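Long-range contacts in cellulosomal scaffoldin adaptor protein B (Acetivibrio cellulolyticus, PDB 3BWZ), which serves as an adaptor scaffoldin of the cellulosome, this chain being one type II cohesin module that, as in its family, probably binds a dockerin partner: residues S5-V10 / Y157-P162; N27-T32 / E108-V113; I31-G36 / F146-D151; M41-A46 / V116-L121; T68-D73 / F91-V96. All blocks are in the same frame, centred on the assembly; numbering follows the deposited sequence. Where two conformers were deposited one is given.

Contact 1 (S5-V10 / Y157-P162); sequences SSIEIV and YSVIQP
The backbone oxygen Ile-7 O takes an almost straight hydrogen bond from Ile-160 N (2.8 Å, 178° at the hydrogen), with Val-159 CA making a longer C-H...O contact to the same oxygen at 3.5 Å. The ladder then runs on in both directions. Ser-158 N donates to Ser-5 O at 3.0 Å and Ile-7 N to Ser-158 O at 2.9 Å, while Ile-9 N reaches Ile-160 O at 3.2 Å. The two strands point the same way, with only 4° between their directions. Pairing of the first and last strands in parallel is a hallmark of the cohesin jelly roll, whose other strand pairs are antiparallel here. On the face carrying Ser-6, Glu-8 and Ile-160, the isoleucine lies against its neighbours by both branches. CG2 rests at 3.6 Å from Glu-8 CD, the extended glutamate chain passing it at a slant; chi1 of -53° puts CG1 beside the backbone N of Ile-160, and CD1 beyond it meets Ser-6 CB at 3.8 Å. On the other face, Ile-7 CG2 sits beside Val-159 CG2 at 4.0 Å, the two side chains running in the same direction. That methyl also approaches the Tyr-157 ring obliquely. The phenol hydroxyl of Tyr-157 is bonded to Thr-143 on strand 143-147, and Ile-7 itself continues inward onto Ile-26, Ile-28 and Leu-145.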
# COMPACT_ATOMS: atom_id res chain seq x y z
N SER A 5 4.07 11.98 -11.73
CA SER A 5 3.40 10.72 -11.51
C SER A 5 4.10 9.99 -10.38
O SER A 5 5.32 9.94 -10.36
CB SER A 5 3.43 9.88 -12.78
OG SER A 5 2.69 10.48 -13.83
N SER A 6 3.35 9.44 -9.44
CA SER A 6 3.96 8.85 -8.26
C SER A 6 3.05 7.86 -7.56
O SER A 6 1.82 7.88 -7.72
CB SER A 6 4.37 9.93 -7.26
OG SER A 6 3.22 10.64 -6.80
N ILE A 7 3.68 7.05 -6.72
CA ILE A 7 3.01 6.28 -5.67
C ILE A 7 3.75 6.59 -4.39
O ILE A 7 4.98 6.70 -4.39
CB ILE A 7 2.97 4.77 -6.00
CG1 ILE A 7 2.17 4.01 -4.93
CG2 ILE A 7 4.36 4.19 -6.22
CD1 ILE A 7 1.84 2.56 -5.34
N GLU A 8 3.01 6.74 -3.29
CA GLU A 8 3.56 7.16 -2.02
C GLU A 8 2.87 6.44 -0.89
O GLU A 8 1.66 6.24 -0.91
CB GLU A 8 3.37 8.68 -1.82
CG GLU A 8 4.03 9.24 -0.55
CD GLU A 8 4.01 10.75 -0.43
OE1 GLU A 8 3.45 11.42 -1.29
OE2 GLU A 8 4.57 11.25 0.58
N ILE A 9 3.62 6.15 0.16
CA ILE A 9 3.06 5.71 1.43
C ILE A 9 2.93 6.93 2.33
O ILE A 9 3.92 7.54 2.68
CB ILE A 9 3.92 4.64 2.12
CG1 ILE A 9 4.23 3.49 1.17
CG2 ILE A 9 3.28 4.19 3.42
CD1 ILE A 9 5.22 2.44 1.75
N VAL A 10 1.70 7.28 2.67
CA VAL A 10 1.34 8.49 3.39
C VAL A 10 0.77 8.11 4.74
O VAL A 10 -0.19 7.37 4.80
CB VAL A 10 0.31 9.35 2.55
CG1 VAL A 10 -0.10 10.61 3.30
CG2 VAL A 10 0.90 9.70 1.18
N TYR A 157 7.29 6.91 -13.14
CA TYR A 157 6.72 7.32 -11.86
C TYR A 157 7.72 7.21 -10.73
O TYR A 157 8.63 6.35 -10.73
CB TYR A 157 5.44 6.53 -11.56
CG TYR A 157 5.61 5.04 -11.33
CD1 TYR A 157 5.77 4.55 -10.04
CD2 TYR A 157 5.58 4.12 -12.36
CE1 TYR A 157 5.90 3.20 -9.78
CE2 TYR A 157 5.72 2.76 -12.10
CZ TYR A 157 5.87 2.30 -10.82
OH TYR A 157 5.98 0.96 -10.57
N SER A 158 7.58 8.11 -9.75
CA SER A 158 8.39 8.02 -8.55
C SER A 158 7.73 7.11 -7.53
O SER A 158 6.50 6.94 -7.52
CB SER A 158 8.59 9.41 -7.97
OG SER A 158 7.33 9.98 -7.72
N VAL A 159 8.55 6.55 -6.67
CA VAL A 159 8.11 5.71 -5.57
C VAL A 159 8.59 6.38 -4.29
O VAL A 159 9.79 6.36 -3.98
CB VAL A 159 8.62 4.26 -5.71
CG1 VAL A 159 8.11 3.43 -4.55
CG2 VAL A 159 8.20 3.66 -7.04
N ILE A 160 7.65 7.04 -3.60
CA ILE A 160 7.98 7.91 -2.48
C ILE A 160 7.76 7.11 -1.18
O ILE A 160 6.63 6.86 -0.76
CB ILE A 160 7.13 9.22 -2.52
CG1 ILE A 160 7.24 9.94 -3.87
CG2 ILE A 160 7.48 10.14 -1.36
CD1 ILE A 160 6.18 11.00 -4.07
N GLN A 161 8.87 6.71 -0.59
CA GLN A 161 8.92 5.80 0.53
C GLN A 161 10.38 5.75 0.98
O GLN A 161 11.26 5.95 0.16
CB GLN A 161 8.41 4.40 0.13
CG GLN A 161 9.25 3.69 -0.94
CD GLN A 161 10.39 2.90 -0.40
OE1 GLN A 161 10.37 2.45 0.74
NE2 GLN A 161 11.40 2.68 -1.25
N PRO A 162 10.66 5.46 2.25
CA PRO A 162 9.75 5.02 3.28
C PRO A 162 8.94 6.12 3.94
O PRO A 162 9.31 7.29 3.91
CB PRO A 162 10.69 4.38 4.31
CG PRO A 162 11.91 5.18 4.21
CD PRO A 162 12.05 5.49 2.74

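Contact 2 (N27-T32 / E108-V113); sequences NIKNIT and EQTGTV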
# COMPACT_ATOMS: atom_id res chain seq x y z
N ASN A 27 -1.08 6.00 -1.87
CA ASN A 27 -1.66 7.01 -2.73
C ASN A 27 -0.92 7.09 -4.05
O ASN A 27 0.31 7.23 -4.07
CB ASN A 27 -1.64 8.40 -2.07
CG ASN A 27 -2.54 8.47 -0.87
OD1 ASN A 27 -3.30 7.56 -0.59
ND2 ASN A 27 -2.43 9.56 -0.12
N ILE A 28 -1.68 7.05 -5.14
CA ILE A 28 -1.13 7.28 -6.46
C ILE A 28 -1.57 8.64 -6.98
O ILE A 28 -2.63 9.13 -6.61
CB ILE A 28 -1.49 6.16 -7.48
CG1 ILE A 28 -2.99 6.11 -7.80
CG2 ILE A 28 -0.99 4.81 -6.99
CD1 ILE A 28 -3.34 5.17 -8.97
N LYS A 29 -0.73 9.22 -7.83
CA LYS A 29 -1.01 10.46 -8.50
C LYS A 29 -0.64 10.35 -9.97
O LYS A 29 0.49 10.01 -10.31
CB LYS A 29 -0.20 11.60 -7.89
CG LYS A 29 -0.49 12.96 -8.41
CD LYS A 29 0.24 14.02 -7.62
CE LYS A 29 1.56 14.46 -8.24
NZ LYS A 29 2.59 13.38 -8.25
N ASN A 30 -1.59 10.70 -10.83
CA ASN A 30 -1.34 10.82 -12.26
C ASN A 30 -0.75 9.58 -12.88
O ASN A 30 0.17 9.67 -13.69
CB ASN A 30 -0.48 12.05 -12.55
CG ASN A 30 -1.10 13.32 -12.07
OD1 ASN A 30 -2.31 13.51 -12.20
ND2 ASN A 30 -0.31 14.18 -11.46
N ILE A 31 -1.29 8.42 -12.54
CA ILE A 31 -0.87 7.17 -13.16
C ILE A 31 -1.83 6.89 -14.31
O ILE A 31 -2.99 6.51 -14.10
CB ILE A 31 -0.82 6.00 -12.18
CG1 ILE A 31 0.08 6.33 -10.97
CG2 ILE A 31 -0.36 4.75 -12.92
CD1 ILE A 31 1.54 6.57 -11.30
N THR A 32 -1.36 7.10 -15.53
CA THR A 32 -2.24 7.09 -16.69
C THR A 32 -2.92 5.73 -16.87
O THR A 32 -2.25 4.70 -16.90
CB THR A 32 -1.45 7.44 -17.95
OG1 THR A 32 -0.86 8.73 -17.77
CG2 THR A 32 -2.36 7.43 -19.18
N GLU A 108 -9.08 5.81 -13.15
CA GLU A 108 -8.75 6.15 -11.76
C GLU A 108 -7.26 6.39 -11.60
O GLU A 108 -6.53 5.52 -11.14
CB GLU A 108 -9.11 4.97 -10.90
CG GLU A 108 -10.54 4.64 -10.93
CD GLU A 108 -10.83 3.38 -10.18
OE1 GLU A 108 -9.89 2.73 -9.65
OE2 GLU A 108 -12.01 3.03 -10.11
N GLN A 109 -6.79 7.58 -11.98
CA GLN A 109 -5.37 7.90 -12.08
C GLN A 109 -4.78 8.43 -10.80
O GLN A 109 -3.55 8.41 -10.64
CB GLN A 109 -5.13 8.88 -13.23
CG GLN A 109 -5.70 8.34 -14.54
CD GLN A 109 -5.26 9.10 -15.76
OE1 GLN A 109 -4.81 10.27 -15.70
NE2 GLN A 109 -5.35 8.46 -16.87
N THR A 110 -5.63 8.92 -9.91
CA THR A 110 -5.21 9.56 -8.67
C THR A 110 -6.14 9.12 -7.56
O THR A 110 -7.35 9.26 -7.67
CB THR A 110 -5.24 11.09 -8.80
OG1 THR A 110 -4.27 11.47 -9.78
CG2 THR A 110 -4.92 11.78 -7.48
N GLY A 111 -5.57 8.58 -6.48
CA GLY A 111 -6.38 8.19 -5.33
C GLY A 111 -5.64 7.24 -4.43
O GLY A 111 -4.46 6.98 -4.62
N THR A 112 -6.35 6.75 -3.42
CA THR A 112 -5.77 5.84 -2.45
C THR A 112 -6.14 4.42 -2.86
O THR A 112 -7.33 4.08 -2.91
CB THR A 112 -6.30 6.16 -1.03
OG1 THR A 112 -5.97 7.51 -0.70
CG2 THR A 112 -5.76 5.19 0.02
N VAL A 113 -5.14 3.62 -3.18
CA VAL A 113 -5.41 2.28 -3.66
C VAL A 113 -5.76 1.32 -2.54
O VAL A 113 -6.46 0.35 -2.79
CB VAL A 113 -4.26 1.73 -4.53
CG1 VAL A 113 -4.05 2.58 -5.75
CG2 VAL A 113 -3.00 1.56 -3.80
O HOH W 1 -4.15 14.12 -10.32
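Thr-110 touches the 27-32 segment along its whole short length. Its CB lies 3.9 Å from Ile-28 O, and the methyl CG2 leans closer to that same oxygen. The hydroxyl OG1, turned to the side of its own backbone N (chi1 -65°), accepts a nearly straight bond from Asn-30 N at 3.0 Å. A water bridges this hydroxyl to Asn-30 OD1, donating to the amide oxygen at 2.7 Å, while Asn-30 ND2 is bonded to Thr-4 O. Next along, Ile-31 N donates a hydrogen bond to Gln-109 O at 3.0 Å, and the aliphatic CB and CG of Gln-109 press on Ile-31 O. These loop residues lie just past the point where strands 21-29 and 111-120 pair antiparallel in a sheet of the cohesin β-sandwich, strongly twisted against each other. Ile-28 and Gly-111 form the hydrogen-bonded pair, with Ile-28 N to Gly-111 O at 2.8 Å and the return bond longer. Gly-111 adopts backbone angles suited to glycine, with phi at 162°. In the adjoining non-hydrogen-bonded pair, Thr-112 OG1 donates to Asn-27 OD1 at 2.7 Å from above the amide plane, the two side chains lying alongside each other.

Contact 3 (I31-G36 / F146-D151); sequences ITNFSG and FDWNGD
Asn-33 lays its side chain flat over one face of Trp-148, the amide and indole planes 12° apart. Its CB stands 3.6 Å above the centroid of the five-membered ring of Trp-148, and ND2 lies 3.4 Å from CZ2 of that indole, nearer the rim. Close by, strands 34-42 and 143-147 of the cohesin β-sandwich pair antiparallel: Ser-35 N bonds to Phe-146 O, and Phe-146 N to Gly-36 O, each at 2.9 Å. Ser-35 OG adds a bond of 2.7 Å to Asp-147 O, coming from the face opposite to Gly-150 N. The type I turn from Asp-147 to Gly-150 starts in this tight part, but Asn-149, Gly-150 and Asp-151 are exposed and make no contact with the 31-36 segment. The loop is held partly by Arg-102, bonded to Trp-148 O, and partly by itself: Asp-147 OD1 receives Asn-149 N at 2.9 Å, an Asx turn, and Asp-151 N on the other side of the carboxylate plane. Two amide donors on one oxygen would be expected to favour the charged carboxylate.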
# COMPACT_ATOMS: atom_id res chain seq x y z
N ILE A 31 -1.29 8.42 -12.54
CA ILE A 31 -0.87 7.17 -13.16
C ILE A 31 -1.83 6.89 -14.31
O ILE A 31 -2.99 6.51 -14.10
CB ILE A 31 -0.82 6.00 -12.18
CG1 ILE A 31 0.08 6.33 -10.97
CG2 ILE A 31 -0.36 4.75 -12.92
CD1 ILE A 31 1.54 6.57 -11.30
N THR A 32 -1.36 7.10 -15.53
CA THR A 32 -2.24 7.09 -16.69
C THR A 32 -2.92 5.73 -16.87
O THR A 32 -2.25 4.70 -16.90
CB THR A 32 -1.45 7.44 -17.95
OG1 THR A 32 -0.86 8.73 -17.77
CG2 THR A 32 -2.36 7.43 -19.18
N ASN A 33 -4.24 5.74 -16.95
CA ASN A 33 -5.02 4.54 -17.23
C ASN A 33 -4.78 3.40 -16.24
O ASN A 33 -4.92 2.24 -16.58
CB ASN A 33 -4.81 4.07 -18.69
CG ASN A 33 -5.23 5.11 -19.71
OD1 ASN A 33 -4.74 5.11 -20.87
ND2 ASN A 33 -6.14 5.95 -19.33
N PHE A 34 -4.51 3.77 -15.00
CA PHE A 34 -4.28 2.82 -13.93
C PHE A 34 -5.44 1.84 -13.76
O PHE A 34 -6.59 2.27 -13.69
CB PHE A 34 -4.09 3.59 -12.63
CG PHE A 34 -3.90 2.72 -11.41
CD1 PHE A 34 -4.91 2.52 -10.50
CD2 PHE A 34 -2.69 2.10 -11.18
CE1 PHE A 34 -4.70 1.75 -9.38
CE2 PHE A 34 -2.49 1.35 -10.08
CZ PHE A 34 -3.50 1.16 -9.17
N SER A 35 -5.14 0.55 -13.59
CA SER A 35 -6.15 -0.46 -13.34
C SER A 35 -5.87 -1.41 -12.19
O SER A 35 -6.70 -2.26 -11.91
CB SER A 35 -6.37 -1.31 -14.57
OG SER A 35 -5.32 -2.27 -14.71
N GLY A 36 -4.73 -1.29 -11.52
CA GLY A 36 -4.39 -2.24 -10.49
C GLY A 36 -2.92 -2.24 -10.18
O GLY A 36 -2.12 -1.60 -10.84
N PHE A 146 -0.36 -1.49 -13.11
CA PHE A 146 -0.94 -1.95 -14.37
C PHE A 146 -1.80 -0.87 -15.00
O PHE A 146 -2.45 -0.12 -14.28
CB PHE A 146 -1.81 -3.19 -14.15
CG PHE A 146 -1.06 -4.34 -13.59
CD1 PHE A 146 -1.20 -4.70 -12.26
CD2 PHE A 146 -0.21 -5.08 -14.38
CE1 PHE A 146 -0.49 -5.76 -11.74
CE2 PHE A 146 0.50 -6.16 -13.86
CZ PHE A 146 0.36 -6.48 -12.55
N ASP A 147 -1.85 -0.85 -16.32
CA ASP A 147 -2.77 -0.02 -17.06
C ASP A 147 -4.02 -0.82 -17.45
O ASP A 147 -4.15 -2.02 -17.17
CB ASP A 147 -2.09 0.66 -18.26
CG ASP A 147 -1.73 -0.29 -19.39
OD1 ASP A 147 -2.36 -1.35 -19.53
OD2 ASP A 147 -0.78 0.04 -20.15
N TRP A 148 -4.95 -0.14 -18.09
CA TRP A 148 -6.24 -0.75 -18.37
C TRP A 148 -6.27 -1.63 -19.60
O TRP A 148 -7.32 -2.13 -19.96
CB TRP A 148 -7.36 0.29 -18.37
CG TRP A 148 -7.33 1.35 -19.41
CD1 TRP A 148 -6.57 1.43 -20.53
CD2 TRP A 148 -8.22 2.48 -19.45
NE1 TRP A 148 -6.92 2.53 -21.26
CE2 TRP A 148 -7.94 3.18 -20.62
CE3 TRP A 148 -9.25 2.93 -18.62
CZ2 TRP A 148 -8.64 4.33 -20.97
CZ3 TRP A 148 -9.94 4.06 -18.97
CH2 TRP A 148 -9.64 4.75 -20.15
N ASN A 149 -5.11 -1.83 -20.22
CA ASN A 149 -4.92 -2.92 -21.18
C ASN A 149 -4.34 -4.17 -20.54
O ASN A 149 -4.14 -5.17 -21.22
CB ASN A 149 -4.02 -2.49 -22.33
CG ASN A 149 -4.58 -1.33 -23.10
OD1 ASN A 149 -5.77 -1.32 -23.42
ND2 ASN A 149 -3.76 -0.34 -23.36
N GLY A 150 -4.04 -4.12 -19.25
CA GLY A 150 -3.45 -5.24 -18.53
C GLY A 150 -1.92 -5.26 -18.57
O GLY A 150 -1.29 -6.21 -18.09
N ASP A 151 -1.32 -4.22 -19.13
CA ASP A 151 0.13 -4.14 -19.24
C ASP A 151 0.71 -3.44 -18.03
O ASP A 151 0.11 -2.56 -17.45
CB ASP A 151 0.53 -3.39 -20.49
CG ASP A 151 0.07 -4.08 -21.76
OD1 ASP A 151 0.15 -5.32 -21.81
OD2 ASP A 151 -0.40 -3.38 -22.68

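Contact 4 (M41-A46 / V116-L121); sequences MKYDPA and VKFKVL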
# COMPACT_ATOMS: atom_id res chain seq x y z
N MET A 41 5.24 -4.51 0.77
CA MET A 41 5.49 -3.59 1.87
C MET A 41 6.31 -4.28 2.95
O MET A 41 6.14 -5.47 3.21
CB MET A 41 4.23 -3.09 2.49
CG MET A 41 3.46 -2.19 1.59
SD MET A 41 1.90 -1.69 2.29
CE MET A 41 2.39 -0.66 3.67
N LYS A 42 7.17 -3.52 3.60
CA LYS A 42 8.01 -3.99 4.70
C LYS A 42 7.86 -3.07 5.90
O LYS A 42 7.84 -1.85 5.78
CB LYS A 42 9.47 -4.02 4.25
CG LYS A 42 10.48 -4.50 5.27
CD LYS A 42 10.43 -5.99 5.48
CE LYS A 42 11.41 -6.44 6.55
NZ LYS A 42 11.01 -5.98 7.90
N TYR A 43 7.74 -3.68 7.06
CA TYR A 43 7.68 -2.96 8.34
C TYR A 43 8.43 -3.78 9.37
O TYR A 43 8.74 -4.95 9.14
CB TYR A 43 6.22 -2.69 8.77
CG TYR A 43 5.45 -3.95 9.04
CD1 TYR A 43 5.34 -4.47 10.32
CD2 TYR A 43 4.90 -4.68 8.01
CE1 TYR A 43 4.69 -5.66 10.58
CE2 TYR A 43 4.23 -5.88 8.24
CZ TYR A 43 4.13 -6.37 9.52
OH TYR A 43 3.50 -7.58 9.73
N ASP A 44 8.70 -3.17 10.53
CA ASP A 44 9.41 -3.85 11.59
C ASP A 44 8.39 -4.46 12.53
O ASP A 44 7.69 -3.74 13.22
CB ASP A 44 10.32 -2.86 12.35
CG ASP A 44 11.12 -3.52 13.44
OD1 ASP A 44 10.77 -4.65 13.86
OD2 ASP A 44 12.10 -2.88 13.89
N PRO A 45 8.27 -5.80 12.55
CA PRO A 45 7.20 -6.41 13.31
C PRO A 45 7.41 -6.38 14.83
O PRO A 45 6.49 -6.71 15.55
CB PRO A 45 7.21 -7.85 12.80
CG PRO A 45 8.63 -8.09 12.42
CD PRO A 45 9.10 -6.79 11.85
N ALA A 46 8.57 -5.94 15.28
CA ALA A 46 8.76 -5.65 16.71
C ALA A 46 8.10 -4.34 17.10
O ALA A 46 7.84 -4.11 18.28
CB ALA A 46 10.25 -5.63 17.09
N VAL A 116 -3.31 0.46 4.98
CA VAL A 116 -2.83 -0.49 5.99
C VAL A 116 -2.72 0.27 7.29
O VAL A 116 -1.97 1.23 7.40
CB VAL A 116 -1.47 -1.14 5.61
CG1 VAL A 116 -1.06 -2.13 6.72
CG2 VAL A 116 -1.57 -1.83 4.27
N LYS A 117 -3.46 -0.19 8.30
CA LYS A 117 -3.39 0.35 9.63
C LYS A 117 -2.41 -0.46 10.46
O LYS A 117 -2.38 -1.68 10.39
CB LYS A 117 -4.78 0.36 10.25
CG LYS A 117 -5.68 1.38 9.58
CD LYS A 117 -7.12 1.24 10.01
CE LYS A 117 -7.96 2.34 9.46
NZ LYS A 117 -7.75 3.63 10.17
N PHE A 118 -1.65 0.25 11.28
CA PHE A 118 -0.66 -0.35 12.16
C PHE A 118 -0.87 0.08 13.59
O PHE A 118 -0.96 1.27 13.88
CB PHE A 118 0.77 0.02 11.75
CG PHE A 118 1.22 -0.54 10.44
CD1 PHE A 118 1.13 0.22 9.28
CD2 PHE A 118 1.77 -1.80 10.36
CE1 PHE A 118 1.56 -0.30 8.08
CE2 PHE A 118 2.21 -2.32 9.17
CZ PHE A 118 2.11 -1.56 8.04
N LYS A 119 -0.91 -0.89 14.49
CA LYS A 119 -0.87 -0.63 15.92
C LYS A 119 0.58 -0.46 16.35
O LYS A 119 1.45 -1.27 16.00
CB LYS A 119 -1.52 -1.79 16.66
CG LYS A 119 -1.63 -1.81 18.18
CD LYS A 119 -1.87 -3.26 18.71
CE LYS A 119 -3.08 -3.97 18.10
NZ LYS A 119 -3.17 -5.43 18.50
N VAL A 120 0.85 0.59 17.14
CA VAL A 120 2.19 0.87 17.62
C VAL A 120 2.46 0.02 18.86
O VAL A 120 1.85 0.23 19.92
CB VAL A 120 2.36 2.37 17.95
CG1 VAL A 120 3.75 2.63 18.50
CG2 VAL A 120 2.08 3.21 16.68
N LEU A 121 3.38 -0.92 18.72
CA LEU A 121 3.77 -1.81 19.82
C LEU A 121 4.83 -1.17 20.72
O LEU A 121 4.83 -1.38 21.94
CB LEU A 121 4.33 -3.13 19.29
CG LEU A 121 3.41 -3.90 18.35
CD1 LEU A 121 4.07 -5.22 17.89
CD2 LEU A 121 2.03 -4.14 18.97
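The hydrophobic interior of the cohesin β-sandwich lies between strands 34-42 and 111-120, which face each other with their backbones well apart, joined mainly by side chains and with no hydrogen bond across. Met-41 and Val-116 run antiparallel alongside each other, SD of the methionine lying 4.0 Å from CG2 of the valine. A bend at the last methionine torsion (chi3 68°) brings its CE to the edge of the Phe-118 ring, near the ring plane, at 4.5 Å from CZ. Phe-118 in turn sets CE2 over one face of Tyr-43, 3.6 Å from its CG and toward the rim. The planes of the two rings are inclined by 55°, an oblique meeting. Past the aromatic pair the contact thins to Leu-121, which offers CD1 to Pro-45 O at 3.7 Å and CB to Ala-46 O at 3.8 Å. The 41-46 chain is turning at this point: Asp-44 OD1 accepts from Ala-46 N at 2.9 Å, an Asx turn. Strand 88-94 pairs with strand 34-42 and adds Leu-89 against both Tyr-43 and Val-116. Strand 126-130 places Ile-128 on Met-41 and Phe-118, while strand 48-51 brings Pro-50 to Tyr-43 and Leu-48 to Phe-118.

Contact 5 (T68-D73 / F91-V96); sequences TILNSD and FSKAYV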
# COMPACT_ATOMS: atom_id res chain seq x y z
N THR A 68 -9.88 4.78 -1.88
CA THR A 68 -10.82 5.63 -2.59
C THR A 68 -10.92 5.31 -4.08
O THR A 68 -11.79 5.86 -4.76
CB THR A 68 -10.47 7.11 -2.41
OG1 THR A 68 -9.19 7.31 -2.94
CG2 THR A 68 -10.50 7.53 -0.95
N ILE A 69 -10.05 4.44 -4.58
CA ILE A 69 -10.12 3.94 -5.94
C ILE A 69 -9.98 2.42 -5.89
O ILE A 69 -9.81 1.86 -4.83
CB ILE A 69 -9.06 4.58 -6.88
CG1 ILE A 69 -7.63 4.31 -6.41
CG2 ILE A 69 -9.33 6.07 -7.08
CD1 ILE A 69 -6.56 4.80 -7.39
N LEU A 70 -10.17 1.75 -7.03
CA LEU A 70 -10.20 0.28 -7.12
C LEU A 70 -11.38 -0.29 -6.34
O LEU A 70 -11.33 -1.40 -5.82
CB LEU A 70 -8.89 -0.41 -6.73
CG LEU A 70 -7.69 -0.06 -7.59
CD1 LEU A 70 -6.45 -0.77 -7.06
CD2 LEU A 70 -7.92 -0.40 -9.06
N ASN A 71 -12.46 0.46 -6.35
CA ASN A 71 -13.67 0.18 -5.60
C ASN A 71 -14.90 -0.12 -6.46
O ASN A 71 -15.99 -0.36 -5.93
CB ASN A 71 -13.90 1.40 -4.66
CG ASN A 71 -13.22 1.29 -3.37
OD1 ASN A 71 -12.88 0.22 -2.83
ND2 ASN A 71 -12.92 2.46 -2.86
N SER A 72 -14.72 -0.13 -7.78
CA SER A 72 -15.84 -0.35 -8.70
C SER A 72 -15.99 -1.84 -9.03
O SER A 72 -15.05 -2.61 -8.91
CB SER A 72 -15.63 0.42 -9.99
OG SER A 72 -15.52 1.81 -9.71
N ASP A 73 -17.19 -2.21 -9.48
CA ASP A 73 -17.52 -3.60 -9.80
C ASP A 73 -17.00 -4.01 -11.18
O ASP A 73 -17.77 -4.26 -12.12
CB ASP A 73 -19.05 -3.80 -9.76
CG ASP A 73 -19.65 -3.92 -8.39
OD1 ASP A 73 -18.95 -3.87 -7.37
OD2 ASP A 73 -20.91 -4.10 -8.37
N PHE A 91 0.70 -8.01 -1.73
CA PHE A 91 -0.68 -8.09 -2.13
C PHE A 91 -0.88 -7.52 -3.51
O PHE A 91 -0.10 -6.72 -4.00
CB PHE A 91 -1.60 -7.39 -1.11
CG PHE A 91 -1.27 -5.94 -0.88
CD1 PHE A 91 -1.87 -4.93 -1.60
CD2 PHE A 91 -0.33 -5.58 0.10
CE1 PHE A 91 -1.53 -3.60 -1.38
CE2 PHE A 91 -0.01 -4.26 0.34
CZ PHE A 91 -0.63 -3.28 -0.40
N SER A 92 -1.97 -7.98 -4.13
CA SER A 92 -2.36 -7.56 -5.46
C SER A 92 -3.82 -7.17 -5.44
O SER A 92 -4.63 -7.86 -4.82
CB SER A 92 -2.14 -8.68 -6.48
OG SER A 92 -2.39 -8.21 -7.80
N LYS A 93 -4.15 -6.09 -6.14
CA LYS A 93 -5.50 -5.57 -6.22
C LYS A 93 -5.66 -4.99 -7.60
O LYS A 93 -4.97 -4.02 -7.93
CB LYS A 93 -5.64 -4.48 -5.13
CG LYS A 93 -6.98 -3.92 -4.88
CD LYS A 93 -6.96 -2.99 -3.67
CE LYS A 93 -8.32 -2.49 -3.40
NZ LYS A 93 -8.31 -1.68 -2.18
N ALA A 94 -6.56 -5.55 -8.40
CA ALA A 94 -6.64 -5.16 -9.79
C ALA A 94 -7.99 -5.47 -10.39
O ALA A 94 -8.59 -6.50 -10.12
CB ALA A 94 -5.52 -5.82 -10.61
N TYR A 95 -8.45 -4.58 -11.25
CA TYR A 95 -9.64 -4.86 -12.03
C TYR A 95 -9.37 -5.94 -13.08
O TYR A 95 -8.33 -5.96 -13.71
CB TYR A 95 -10.13 -3.61 -12.73
CG TYR A 95 -10.66 -2.50 -11.82
CD1 TYR A 95 -10.51 -1.17 -12.19
CD2 TYR A 95 -11.40 -2.77 -10.67
CE1 TYR A 95 -11.06 -0.15 -11.43
CE2 TYR A 95 -11.94 -1.75 -9.92
CZ TYR A 95 -11.77 -0.46 -10.30
OH TYR A 95 -12.33 0.53 -9.52
N VAL A 96 -10.35 -6.83 -13.29
CA VAL A 96 -10.27 -7.88 -14.28
C VAL A 96 -11.09 -7.55 -15.52
O VAL A 96 -10.70 -7.90 -16.63
CB VAL A 96 -10.68 -9.25 -13.67
CG1 VAL A 96 -10.73 -10.36 -14.73
CG2 VAL A 96 -9.74 -9.61 -12.53
O HOH W 2 -10.27 0.23 -2.59
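Leu-70 has a left-handed backbone conformation, with phi at 64°, in a loop that lies against the end of strand 88-94, its CA 7.0 Å from that of Ala-94. The leucine divides its branches between two residues: CD2 sits over the Tyr-95 ring, 4.0 Å from the ring centroid in a CH-π contact, and CD1 lies 3.7 Å from Lys-93 O. Tyr-95 OH accepts a hydrogen bond from Ser-72 N at 3.0 Å and is also bonded to Glu-108. In this way the irregular loop between strands 65-66 and 77-83 is fastened across one end of the cohesin β-sandwich. Edge-to-face neighbours Phe-74 and Tyr-101 add to the aromatic packing about Tyr-95. Lys-93, its CG opposite the backbone N (chi1 -172°) and the rest of the chain extended, runs past Leu-70 CB to put NZ within 2.8 Å of a water. The same water donates to Ile-69 O at 2.8 Å and Asn-71 OD1 at 2.6 Å, while NZ is also bonded to Val-113 O.

How the contacts relate
From the N terminus, strand 6-11 enters contact 1 at once, and its parallel partner arrives only near the module's end, so that contact 1 encloses all the others. Contacts 2 and 3 start from the same stretch, sharing Ile-31 and Thr-32; one ties it to strand 111-120, the other to strand 143-147. Contact 4 begins farther along strand 34-42 and crosses contact 2, while nesting within contact 3; it joins facing strands on the far side of the chain's centre from contacts 2, 3 and 5. Contact 5 closes the shortest loop and is nested within all four. Glu-108 of contact 2 bonds to Leu-70 N, and Ser-35 O of contact 3 to Tyr-95 N, both in contact 5.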